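Local coordinates for putative uncharacterized protein (Wolbachia pipientis, PDB 3F4S) that probably acts as a DsbA-like thiol-disulfide oxidoreductase that introduces disulfide bonds into partner proteins, at residues A92-K100 against I132-F143. The protein carries 1 engineered substitution. Numbering follows the deposited sequence.
Sequences AMLSHCYEK and IAALSNLKQDAF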
# COMPACT_ATOMS: atom_id res chain seq x y z
N ALA A 92 -6.43 4.66 7.69
CA ALA A 92 -6.44 4.85 6.25
C ALA A 92 -6.99 6.24 5.88
O ALA A 92 -6.46 6.90 4.99
CB ALA A 92 -7.26 3.75 5.56
N MET A 93 -8.04 6.66 6.57
CA MET A 93 -8.58 8.01 6.35
C MET A 93 -7.54 9.07 6.68
O MET A 93 -7.36 10.03 5.94
CB MET A 93 -9.85 8.20 7.18
CG MET A 93 -11.03 7.34 6.71
SD MET A 93 -12.41 7.31 7.86
CE MET A 93 -12.88 9.04 7.89
N LEU A 94 -6.86 8.90 7.81
CA LEU A 94 -5.86 9.87 8.25
C LEU A 94 -4.71 10.01 7.24
O LEU A 94 -4.14 11.08 7.09
CB LEU A 94 -5.34 9.54 9.64
CG LEU A 94 -4.40 10.55 10.30
CD1 LEU A 94 -5.01 11.96 10.28
CD2 LEU A 94 -4.05 10.12 11.71
N SER A 95 -4.38 8.92 6.55
CA SER A 95 -3.28 8.95 5.58
C SER A 95 -3.52 10.01 4.51
O SER A 95 -2.57 10.50 3.90
CB SER A 95 -3.06 7.58 4.95
OG SER A 95 -4.05 7.30 3.98
N HIS A 96 -4.78 10.37 4.28
CA HIS A 96 -5.10 11.37 3.27
C HIS A 96 -4.76 12.80 3.70
O HIS A 96 -4.85 13.73 2.90
CB HIS A 96 -6.56 11.25 2.87
CG HIS A 96 -6.84 10.06 2.02
ND1 HIS A 96 -7.17 10.15 0.68
CD2 HIS A 96 -6.80 8.73 2.30
CE1 HIS A 96 -7.34 8.94 0.19
NE2 HIS A 96 -7.11 8.06 1.15
N CYS A 97 -4.37 12.96 4.97
CA CYS A 97 -3.83 14.24 5.44
C CYS A 97 -2.38 14.44 4.99
O CYS A 97 -1.78 15.49 5.25
CB CYS A 97 -3.89 14.32 6.98
SG CYS A 97 -5.19 15.37 7.68
N TYR A 98 -1.80 13.43 4.34
CA TYR A 98 -0.40 13.46 3.91
C TYR A 98 -0.31 13.43 2.38
O TYR A 98 -0.50 12.39 1.76
CB TYR A 98 0.38 12.31 4.55
CG TYR A 98 0.35 12.39 6.05
CD1 TYR A 98 1.39 12.97 6.76
CD2 TYR A 98 -0.74 11.91 6.77
CE1 TYR A 98 1.35 13.06 8.15
CE2 TYR A 98 -0.79 12.00 8.14
CZ TYR A 98 0.25 12.57 8.82
OH TYR A 98 0.20 12.64 10.20
N GLU A 99 -0.01 14.59 1.80
CA GLU A 99 -0.12 14.77 0.35
C GLU A 99 1.11 14.33 -0.44
O GLU A 99 0.99 13.65 -1.46
CB GLU A 99 -0.47 16.22 0.02
N LYS A 100 2.30 14.73 0.02
CA LYS A 100 3.54 14.42 -0.68
C LYS A 100 3.80 12.92 -0.64
O LYS A 100 3.50 12.27 0.36
CB LYS A 100 4.72 15.18 -0.06
CG LYS A 100 4.61 16.70 -0.16
N ILE A 132 1.01 9.73 16.35
CA ILE A 132 1.64 9.82 15.04
C ILE A 132 1.41 11.19 14.40
O ILE A 132 2.32 11.77 13.79
CB ILE A 132 1.17 8.69 14.11
CG1 ILE A 132 1.71 7.34 14.64
CG2 ILE A 132 1.61 8.96 12.67
CD1 ILE A 132 1.20 6.11 13.88
N ALA A 133 0.20 11.72 14.56
CA ALA A 133 -0.13 13.05 14.07
C ALA A 133 0.76 14.11 14.73
O ALA A 133 1.30 14.99 14.06
CB ALA A 133 -1.60 13.35 14.33
N ALA A 134 0.92 14.03 16.05
CA ALA A 134 1.75 15.00 16.75
C ALA A 134 3.20 14.93 16.27
O ALA A 134 3.83 15.95 16.01
CB ALA A 134 1.67 14.79 18.25
N LEU A 135 3.73 13.71 16.15
CA LEU A 135 5.11 13.53 15.72
C LEU A 135 5.35 14.07 14.32
O LEU A 135 6.47 14.42 13.96
CB LEU A 135 5.52 12.05 15.81
CG LEU A 135 5.73 11.49 17.23
CD1 LEU A 135 5.89 9.97 17.19
CD2 LEU A 135 6.94 12.15 17.91
N SER A 136 4.28 14.14 13.52
CA SER A 136 4.40 14.65 12.15
C SER A 136 3.93 16.10 12.03
O SER A 136 3.77 16.61 10.92
CB SER A 136 3.64 13.76 11.17
OG SER A 136 2.26 13.75 11.47
N ASN A 137 3.73 16.77 13.16
CA ASN A 137 3.33 18.17 13.17
C ASN A 137 2.01 18.45 12.43
O ASN A 137 1.81 19.55 11.90
CB ASN A 137 4.46 19.04 12.60
CG ASN A 137 5.78 18.74 13.26
OD1 ASN A 137 6.74 18.31 12.61
ND2 ASN A 137 5.84 18.93 14.56
N LEU A 138 1.13 17.46 12.41
CA LEU A 138 -0.21 17.64 11.87
C LEU A 138 -1.06 18.35 12.92
O LEU A 138 -1.18 17.87 14.05
CB LEU A 138 -0.82 16.28 11.51
CG LEU A 138 -2.15 16.28 10.75
CD1 LEU A 138 -2.01 16.95 9.39
CD2 LEU A 138 -2.68 14.85 10.60
N LYS A 139 -1.64 19.48 12.56
CA LYS A 139 -2.42 20.25 13.53
C LYS A 139 -3.73 19.54 13.88
O LYS A 139 -4.27 18.78 13.07
CB LYS A 139 -2.69 21.67 13.02
CG LYS A 139 -1.50 22.60 13.22
CD LYS A 139 -1.83 24.03 12.82
CE LYS A 139 -2.86 24.66 13.76
NZ LYS A 139 -3.01 26.13 13.51
N GLN A 140 -4.24 19.80 15.08
CA GLN A 140 -5.44 19.11 15.54
C GLN A 140 -6.64 19.30 14.61
O GLN A 140 -7.38 18.35 14.35
CB GLN A 140 -5.80 19.52 16.97
CG GLN A 140 -6.90 18.66 17.58
CD GLN A 140 -6.54 17.18 17.59
OE1 GLN A 140 -5.37 16.81 17.74
NE2 GLN A 140 -7.54 16.33 17.44
N ASP A 141 -6.84 20.51 14.10
CA ASP A 141 -7.99 20.75 13.22
C ASP A 141 -7.90 19.93 11.93
O ASP A 141 -8.90 19.40 11.45
CB ASP A 141 -8.21 22.24 12.92
CG ASP A 141 -6.97 22.93 12.35
OD1 ASP A 141 -5.93 22.27 12.15
OD2 ASP A 141 -7.05 24.16 12.09
N ALA A 142 -6.70 19.82 11.37
CA ALA A 142 -6.47 19.02 10.18
C ALA A 142 -6.68 17.54 10.49
O ALA A 142 -7.32 16.82 9.72
CB ALA A 142 -5.07 19.26 9.64
N PHE A 143 -6.13 17.10 11.62
CA PHE A 143 -6.33 15.73 12.11
C PHE A 143 -7.82 15.39 12.20
O PHE A 143 -8.28 14.38 11.66
CB PHE A 143 -5.66 15.58 13.49
CG PHE A 143 -5.90 14.25 14.15
CD1 PHE A 143 -5.09 13.16 13.87
CD2 PHE A 143 -6.92 14.10 15.08
CE1 PHE A 143 -5.30 11.94 14.49
CE2 PHE A 143 -7.14 12.88 15.70
CZ PHE A 143 -6.33 11.80 15.41
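Leu-94, Cys-97 and Tyr-98 gather round Leu-138, and Leu-94 also meets Phe-143, in the helical domain that DsbA proteins insert into their thioredoxin fold; the contact joins helix 86-94 and the residues that follow it to the turn between helices 127-135 and 140-147. The tight part is apolar. Leu-138 sits in the middle of it: its CD2 lies 3.7 Å from Leu-94 CD1, the two side chains running antiparallel alongside one another, and also touches Cys-97 CB and the Tyr-98 hydroxyl. Leu-94 holds CG anti to its own N (chi1 -173°), which brings both methyls to the other segment, CD1 to Leu-138 and CD2 to Phe-143 CE1 at 3.6 Å, while Leu-129 and Phe-107 pack nearby. A Schellman motif with Asn-137 as its C-prime residue ends helix 127-135 and turns the chain so that Leu-138 faces inward.

The partly exposed side is thinner, marked by Ser-136, Ala-142 and Cys-97 SG. Cys-97 is joined by a disulfide to Cys-146 of helix 140-147, a bridge separate from the Cys-51–Cys-54 pair of the CxxC motif, and its SG sits 3.3 Å from Ala-142 O. The buried Tyr-98, whose ring stacks with Phe-107, reaches its hydroxyl out to this side for the one hydrogen bond between the segments: Ser-136 OG meets the edge of the ring, 2.7 Å from Tyr-98 OH.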